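PDB 6GHS: TagI restriction endonuclease from Thermocrispum agreste, which cleaves DNA in a modification-dependent manner, probably recognising modified cytosine with its SRA domain and cutting with its HNH (beta-beta-alpha-metal) nuclease domain. Local coordinates for residues Gln197-Lys203 / Val242-Cys248; Trp205-Gln211 / Leu282-His288. All blocks are in the same frame, centred on the assembly; numbering follows the deposited sequence. Where two conformers were deposited one is given.

Contact 1: residues Gln197-Lys203 / Val242-Cys248; sequences QVVKNVK and VESNMLC
Glu243 turns back toward the helix at its second side-chain torsion (chi2 81°), and this bend carries its carboxylate to Asn201, whose CG sits anti to its own carbonyl carbon (chi1 -79°). There Asn201 ND2 donates to Glu243 OE2 at 2.8 Å, the one hydrogen bond that crosses between the two segments. The oxygen lies in the plane of the amide, but it is approached on its anti side and from somewhat outside the carboxylate plane, with an N-H...O angle of 150°. Beside this polar link, valines one turn apart on the helix meet the turn and the strand. Val198 CG1 presses against the peptide joining Val242 to Glu243, 3.5 Å from Glu243 N. Val202 spreads its two methyls: CG2 lies 3.9 Å from Glu243 CA, while CG1 reaches the strand, 4.1 Å from Cys248 CB. Met246 packs against both valines. Its SD lies 4.0 Å from Val202 CG2 and 4.0 Å from Val199 CA, and its CE lies alongside Val198 CG1. Farther along, Lys203 turns its amine away to Glu100 and the carbonyl of Ser225. The chemistry is therefore divided: aliphatic and sulfur packing joins helix 196-206 to strand 246-249 of the HNH region, whereas a neutral amide paired with a carboxylate fixes the partly exposed margin, where it probably orients Glu243 without neutralising its charge.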
loop_
_atom_site.group_PDB
_atom_site.type_symbol
_atom_site.label_atom_id
_atom_site.label_comp_id
_atom_site.label_asym_id
_atom_site.label_seq_id
_atom_site.Cartn_x
_atom_site.Cartn_y
_atom_site.Cartn_z
ATOM N N GLN A 197 -7.108 16.868 3.918
ATOM C CA GLN A 197 -8.250 17.682 3.469
ATOM C C GLN A 197 -8.600 17.482 1.991
ATOM O O GLN A 197 -9.782 17.452 1.617
ATOM C CB GLN A 197 -7.998 19.188 3.754
ATOM C CG GLN A 197 -8.593 19.698 5.064
ATOM C CD GLN A 197 -10.102 19.897 4.972
ATOM O OE1 GLN A 197 -10.880 19.090 5.488
ATOM N NE2 GLN A 197 -10.522 20.962 4.286
ATOM N N VAL A 198 -7.559 17.338 1.172
ATOM C CA VAL A 198 -7.698 17.243 -0.285
ATOM C C VAL A 198 -8.469 15.969 -0.645
ATOM O O VAL A 198 -9.468 16.019 -1.381
ATOM C CB VAL A 198 -6.306 17.289 -0.976
ATOM C CG1 VAL A 198 -6.402 17.015 -2.470
ATOM C CG2 VAL A 198 -5.651 18.642 -0.760
ATOM N N VAL A 199 -8.005 14.857 -0.073
ATOM C CA VAL A 199 -8.588 13.529 -0.261
ATOM C C VAL A 199 -10.037 13.549 0.204
ATOM O O VAL A 199 -10.949 13.165 -0.539
ATOM C CB VAL A 199 -7.819 12.446 0.548
ATOM C CG1 VAL A 199 -8.263 11.046 0.158
ATOM C CG2 VAL A 199 -6.313 12.566 0.355
ATOM N N LYS A 200 -10.228 14.024 1.436
ATOM C CA LYS A 200 -11.535 14.079 2.083
ATOM C C LYS A 200 -12.576 14.860 1.271
ATOM O O LYS A 200 -13.735 14.467 1.233
ATOM C CB LYS A 200 -11.405 14.680 3.486
ATOM C CG LYS A 200 -12.568 14.337 4.404
ATOM C CD LYS A 200 -12.667 15.272 5.604
ATOM C CE LYS A 200 -13.909 14.960 6.439
ATOM N NZ LYS A 200 -13.970 15.735 7.713
ATOM N N ASN A 201 -12.162 15.956 0.634
ATOM C CA ASN A 201 -13.056 16.742 -0.239
ATOM C C ASN A 201 -13.515 15.942 -1.448
ATOM O O ASN A 201 -14.706 15.874 -1.763
ATOM C CB ASN A 201 -12.360 18.017 -0.761
ATOM C CG ASN A 201 -12.320 19.144 0.258
ATOM O OD1 ASN A 201 -13.200 19.271 1.109
ATOM N ND2 ASN A 201 -11.295 19.987 0.156
ATOM N N VAL A 202 -12.536 15.362 -2.127
ATOM C CA VAL A 202 -12.742 14.700 -3.401
ATOM C C VAL A 202 -13.637 13.491 -3.213
ATOM O O VAL A 202 -14.571 13.282 -3.993
ATOM C CB VAL A 202 -11.391 14.292 -4.023
ATOM C CG1 VAL A 202 -11.584 13.371 -5.223
ATOM C CG2 VAL A 202 -10.596 15.532 -4.425
ATOM N N LYS A 203 -13.350 12.705 -2.177
ATOM C CA LYS A 203 -14.185 11.541 -1.832
ATOM C C LYS A 203 -15.588 11.939 -1.341
ATOM O O LYS A 203 -16.571 11.264 -1.668
ATOM C CB LYS A 203 -13.503 10.665 -0.781
ATOM C CG LYS A 203 -12.249 9.952 -1.254
ATOM C CD LYS A 203 -11.759 9.010 -0.168
ATOM C CE LYS A 203 -10.527 8.239 -0.590
ATOM N NZ LYS A 203 -10.088 7.322 0.496
ATOM N N VAL A 242 -3.561 18.756 -4.815
ATOM C CA VAL A 242 -4.826 19.491 -4.772
ATOM C C VAL A 242 -5.980 18.772 -5.465
ATOM O O VAL A 242 -5.788 17.927 -6.344
ATOM C CB VAL A 242 -4.694 20.914 -5.378
ATOM C CG1 VAL A 242 -3.814 21.790 -4.498
ATOM C CG2 VAL A 242 -4.168 20.859 -6.811
ATOM N N GLU A 243 -7.182 19.200 -5.097
ATOM C CA GLU A 243 -8.437 18.585 -5.521
ATOM C C GLU A 243 -8.520 18.468 -7.034
ATOM O O GLU A 243 -9.072 17.498 -7.552
ATOM C CB GLU A 243 -9.646 19.394 -5.010
ATOM C CG GLU A 243 -9.850 19.404 -3.489
ATOM C CD GLU A 243 -8.962 20.394 -2.712
ATOM O OE1 GLU A 243 -8.120 21.120 -3.310
ATOM O OE2 GLU A 243 -9.104 20.437 -1.467
ATOM N N SER A 244 -7.965 19.458 -7.735
ATOM C CA SER A 244 -7.974 19.496 -9.206
ATOM C C SER A 244 -7.022 18.487 -9.884
ATOM O O SER A 244 -7.157 18.207 -11.086
ATOM C CB SER A 244 -7.671 20.922 -9.689
ATOM O OG SER A 244 -6.528 21.445 -9.032
ATOM N N ASN A 245 -6.074 17.947 -9.114
ATOM C CA ASN A 245 -5.121 16.964 -9.602
ATOM C C ASN A 245 -5.385 15.604 -8.938
ATOM O O ASN A 245 -4.458 14.908 -8.537
ATOM C CB ASN A 245 -3.722 17.482 -9.274
ATOM C CG ASN A 245 -2.619 16.593 -9.798
ATOM O OD1 ASN A 245 -2.772 15.911 -10.810
ATOM N ND2 ASN A 245 -1.495 16.584 -9.093
ATOM N N MET A 246 -6.654 15.224 -8.827
ATOM C CA MET A 246 -7.035 14.011 -8.107
ATOM C C MET A 246 -8.367 13.466 -8.589
ATOM O O MET A 246 -9.268 14.236 -8.902
ATOM C CB MET A 246 -7.135 14.295 -6.615
ATOM C CG MET A 246 -7.536 13.080 -5.805
ATOM S SD MET A 246 -7.252 13.300 -4.055
ATOM C CE MET A 246 -5.460 13.280 -3.988
ATOM N N LEU A 247 -8.476 12.136 -8.629
ATOM C CA LEU A 247 -9.728 11.438 -8.943
ATOM C C LEU A 247 -10.078 10.464 -7.828
ATOM O O LEU A 247 -9.197 9.794 -7.296
ATOM C CB LEU A 247 -9.594 10.627 -10.231
ATOM C CG LEU A 247 -9.145 11.333 -11.507
ATOM C CD1 LEU A 247 -8.645 10.295 -12.508
ATOM C CD2 LEU A 247 -10.279 12.153 -12.090
ATOM N N CYS A 248 -11.360 10.375 -7.493
ATOM C CA CYS A 248 -11.865 9.293 -6.645
ATOM C C CYS A 248 -12.060 8.031 -7.503
ATOM O O CYS A 248 -12.820 8.048 -8.467
ATOM C CB CYS A 248 -13.188 9.713 -6.008
ATOM S SG CYS A 248 -13.999 8.455 -5.008
#

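Contact 2: residues Trp205-Gln211 / Leu282-His288; sequences WHKHRCQ and LRVHPRH. With ZN (zinc ion), chain B.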
loop_
_atom_site.group_PDB
_atom_site.type_symbol
_atom_site.label_atom_id
_atom_site.label_comp_id
_atom_site.label_asym_id
_atom_site.label_seq_id
_atom_site.Cartn_x
_atom_site.Cartn_y
_atom_site.Cartn_z
ATOM N N TRP A 205 -17.258 14.762 -2.198
ATOM C CA TRP A 205 -18.034 15.252 -3.343
ATOM C C TRP A 205 -18.597 14.137 -4.202
ATOM O O TRP A 205 -19.669 14.285 -4.786
ATOM C CB TRP A 205 -17.192 16.163 -4.240
ATOM C CG TRP A 205 -16.838 17.475 -3.636
ATOM C CD1 TRP A 205 -17.592 18.212 -2.774
ATOM C CD2 TRP A 205 -15.651 18.229 -3.878
ATOM N NE1 TRP A 205 -16.939 19.366 -2.448
ATOM C CE2 TRP A 205 -15.743 19.406 -3.113
ATOM C CE3 TRP A 205 -14.510 18.020 -4.663
ATOM C CZ2 TRP A 205 -14.733 20.381 -3.105
ATOM C CZ3 TRP A 205 -13.502 18.988 -4.658
ATOM C CH2 TRP A 205 -13.621 20.152 -3.882
ATOM N N HIS A 206 -17.848 13.041 -4.296
ATOM C CA HIS A 206 -18.217 11.896 -5.133
ATOM C C HIS A 206 -18.929 10.786 -4.358
ATOM O O HIS A 206 -19.557 9.920 -4.966
ATOM C CB HIS A 206 -16.970 11.348 -5.848
ATOM C CG HIS A 206 -16.498 12.217 -6.970
ATOM N ND1 HIS A 206 -17.112 12.233 -8.206
ATOM C CD2 HIS A 206 -15.484 13.112 -7.044
ATOM C CE1 HIS A 206 -16.494 13.096 -8.992
ATOM N NE2 HIS A 206 -15.501 13.642 -8.313
ATOM N N LYS A 207 -18.842 10.832 -3.029
ATOM C CA LYS A 207 -19.400 9.810 -2.134
ATOM C C LYS A 207 -18.787 8.453 -2.402
ATOM O O LYS A 207 -19.483 7.460 -2.599
ATOM C CB LYS A 207 -20.933 9.761 -2.195
ATOM C CG LYS A 207 -21.565 11.040 -1.705
ATOM C CD LYS A 207 -23.060 11.004 -1.883
ATOM C CE LYS A 207 -23.649 12.377 -1.618
ATOM N NZ LYS A 207 -24.993 12.471 -2.243
ATOM N N HIS A 208 -17.462 8.445 -2.422
ATOM C CA HIS A 208 -16.672 7.243 -2.678
ATOM C C HIS A 208 -17.044 6.444 -3.952
ATOM O O HIS A 208 -16.817 5.238 -4.012
ATOM C CB HIS A 208 -16.714 6.354 -1.432
ATOM C CG HIS A 208 -16.331 7.069 -0.181
ATOM N ND1 HIS A 208 -15.025 7.191 0.234
ATOM C CD2 HIS A 208 -17.081 7.712 0.740
ATOM C CE1 HIS A 208 -14.987 7.868 1.367
ATOM N NE2 HIS A 208 -16.222 8.192 1.697
ATOM N N ARG A 209 -17.597 7.113 -4.963
ATOM C CA ARG A 209 -17.927 6.455 -6.222
ATOM C C ARG A 209 -16.760 6.628 -7.136
ATOM O O ARG A 209 -16.243 7.736 -7.284
ATOM C CB ARG A 209 -19.141 7.065 -6.902
ATOM C CG ARG A 209 -20.457 6.655 -6.283
ATOM C CD ARG A 209 -21.636 7.369 -6.939
ATOM N NE ARG A 209 -22.117 6.644 -8.118
ATOM C CZ ARG A 209 -22.981 5.621 -8.104
ATOM N NH1 ARG A 209 -23.496 5.140 -6.961
ATOM N NH2 ARG A 209 -23.333 5.059 -9.262
ATOM N N CYS A 210 -16.359 5.531 -7.764
ATOM C CA CYS A 210 -15.310 5.570 -8.753
ATOM C C CYS A 210 -15.756 6.421 -9.922
ATOM O O CYS A 210 -16.846 6.219 -10.479
ATOM C CB CYS A 210 -14.980 4.180 -9.252
ATOM S SG CYS A 210 -13.580 4.188 -10.377
ATOM N N GLN A 211 -14.899 7.366 -10.290
ATOM C CA GLN A 211 -15.173 8.237 -11.419
ATOM C C GLN A 211 -15.138 7.489 -12.765
ATOM O O GLN A 211 -15.661 7.978 -13.758
ATOM C CB GLN A 211 -14.234 9.447 -11.412
ATOM C CG GLN A 211 -14.462 10.382 -10.230
ATOM C CD GLN A 211 -13.684 11.689 -10.321
ATOM O OE1 GLN A 211 -12.854 11.986 -9.459
ATOM N NE2 GLN A 211 -13.960 12.488 -11.360
ATOM N N LEU A 282 -16.175 10.194 -18.019
ATOM C CA LEU A 282 -15.775 10.357 -16.617
ATOM C C LEU A 282 -16.952 10.936 -15.840
ATOM O O LEU A 282 -17.588 11.868 -16.315
ATOM C CB LEU A 282 -14.570 11.303 -16.522
ATOM C CG LEU A 282 -13.789 11.467 -15.215
ATOM C CD1 LEU A 282 -12.955 10.240 -14.892
ATOM C CD2 LEU A 282 -12.872 12.676 -15.308
ATOM N N ARG A 283 -17.248 10.375 -14.670
ATOM C CA ARG A 283 -18.263 10.931 -13.780
ATOM C C ARG A 283 -17.689 12.203 -13.179
ATOM O O ARG A 283 -16.632 12.165 -12.545
ATOM C CB ARG A 283 -18.643 9.942 -12.670
ATOM C CG ARG A 283 -19.105 8.581 -13.185
ATOM C CD ARG A 283 -19.813 7.731 -12.128
ATOM N NE ARG A 283 -21.102 8.283 -11.731
ATOM C CZ ARG A 283 -21.271 9.045 -10.660
ATOM N NH1 ARG A 283 -20.241 9.326 -9.882
ATOM N NH2 ARG A 283 -22.464 9.520 -10.362
ATOM N N VAL A 284 -18.381 13.321 -13.404
ATOM C CA VAL A 284 -17.941 14.651 -12.952
ATOM C C VAL A 284 -18.887 15.154 -11.850
ATOM O O VAL A 284 -20.032 14.708 -11.744
ATOM C CB VAL A 284 -17.868 15.636 -14.142
ATOM C CG1 VAL A 284 -17.125 16.922 -13.772
ATOM C CG2 VAL A 284 -17.170 14.972 -15.323
ATOM N N HIS A 285 -18.371 16.038 -10.999
ATOM C CA HIS A 285 -19.169 16.738 -10.003
ATOM C C HIS A 285 -18.854 18.243 -10.103
ATOM O O HIS A 285 -17.690 18.612 -10.276
ATOM C CB HIS A 285 -18.859 16.191 -8.615
ATOM C CG HIS A 285 -19.686 16.799 -7.531
ATOM N ND1 HIS A 285 -19.277 17.907 -6.823
ATOM C CD2 HIS A 285 -20.900 16.462 -7.036
ATOM C CE1 HIS A 285 -20.200 18.223 -5.934
ATOM N NE2 HIS A 285 -21.196 17.362 -6.045
ATOM N N PRO A 286 -19.883 19.115 -10.006
ATOM C CA PRO A 286 -19.690 20.548 -10.282
ATOM C C PRO A 286 -18.716 21.317 -9.384
ATOM O O PRO A 286 -18.091 22.277 -9.840
ATOM C CB PRO A 286 -21.097 21.116 -10.122
ATOM C CG PRO A 286 -22.002 19.963 -10.403
ATOM C CD PRO A 286 -21.308 18.816 -9.754
ATOM N N ARG A 287 -18.599 20.905 -8.128
ATOM C CA ARG A 287 -17.643 21.512 -7.183
ATOM C C ARG A 287 -16.205 20.976 -7.345
ATOM O O ARG A 287 -15.267 21.536 -6.763
ATOM C CB ARG A 287 -18.119 21.297 -5.740
ATOM C CG ARG A 287 -19.557 21.744 -5.479
ATOM C CD ARG A 287 -19.985 21.515 -4.032
ATOM N NE ARG A 287 -19.486 22.565 -3.138
ATOM C CZ ARG A 287 -19.973 23.808 -3.053
ATOM N NH1 ARG A 287 -20.998 24.209 -3.813
ATOM N NH2 ARG A 287 -19.421 24.668 -2.198
ATOM N N HIS A 288 -16.053 19.890 -8.117
ATOM C CA HIS A 288 -14.764 19.244 -8.422
ATOM C C HIS A 288 -14.288 19.606 -9.841
ATOM O O HIS A 288 -14.766 19.047 -10.836
ATOM C CB HIS A 288 -14.920 17.721 -8.270
ATOM C CG HIS A 288 -13.632 16.957 -8.334
ATOM N ND1 HIS A 288 -13.509 15.770 -9.020
ATOM C CD2 HIS A 288 -12.418 17.204 -7.789
ATOM C CE1 HIS A 288 -12.274 15.321 -8.901
ATOM N NE2 HIS A 288 -11.592 16.173 -8.159
HETATM ZN ZN ZN B . -13.843 1.820 -10.828
HETATM O O HOH W 1 -17.708 9.367 -9.038
#
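Gln211 and Arg283 hold each other through two hydrogen bonds: Arg283 N donates to Gln211 O at 3.0 Å, almost straight, and Gln211 NE2 returns one to Arg283 O at 2.9 Å. Gln211 OE1 is taken by the backbone N of Cys248. Cys210 SG binds zinc at 2.4 Å with Cys213, Cys250 and Asp253, a CxxC-containing site whose metal is probably structural. A water donates to Arg209 O and weakly accepts from His206 ND1 and Arg283 NH1. Arg209 NE lies over the guanidinium face of Arg283, modelled in two conformers, 3.6 Å from Arg283 CZ, like charges close together. Outward lies an aromatic cluster. His206 NE2 is 3.0 Å from His288 ND1. His285, CG anti to its backbone N (chi1 -177°), brings its ring to Trp205 CB in a CH-pi contact; Arg287, poorly ordered, sets its CB over the five-membered indole ring in a second. Trp205 CE3 meets His288 CB at 3.6 Å. Putting an alanine in place of Trp205 would probably leave Arg287 CB and His288 CB without the ring they pack on. Segment 282-288, between strand 278-281 and helix 292-299, thus lies against the end of helix 196-206, with Gln211 packed on strand 246-249.

How the contacts relate
From the N terminus, helix 196-206 supplies the first side of contact 1, and its last turn with the residues after it starts contact 2. The chain then passes the first two zinc ligands, Cys210 and Cys213, and strands 217-218 and 223-229 before 242-248 returns to the helix, closing a loop of 38 residues. Cys250 and Asp253 follow, and contact 2 closes at 282-288, after 70 intervening residues. The segments alternate, so the two loops cross. They also touch directly: Cys248 O probably accepts a hydrogen bond from Gln211 N, and Glu243 O one from His288 NE2. Together they join the helix and strand 246-249, outermost in this chain's three-stranded sheet, to the loop leading into helix 292-299.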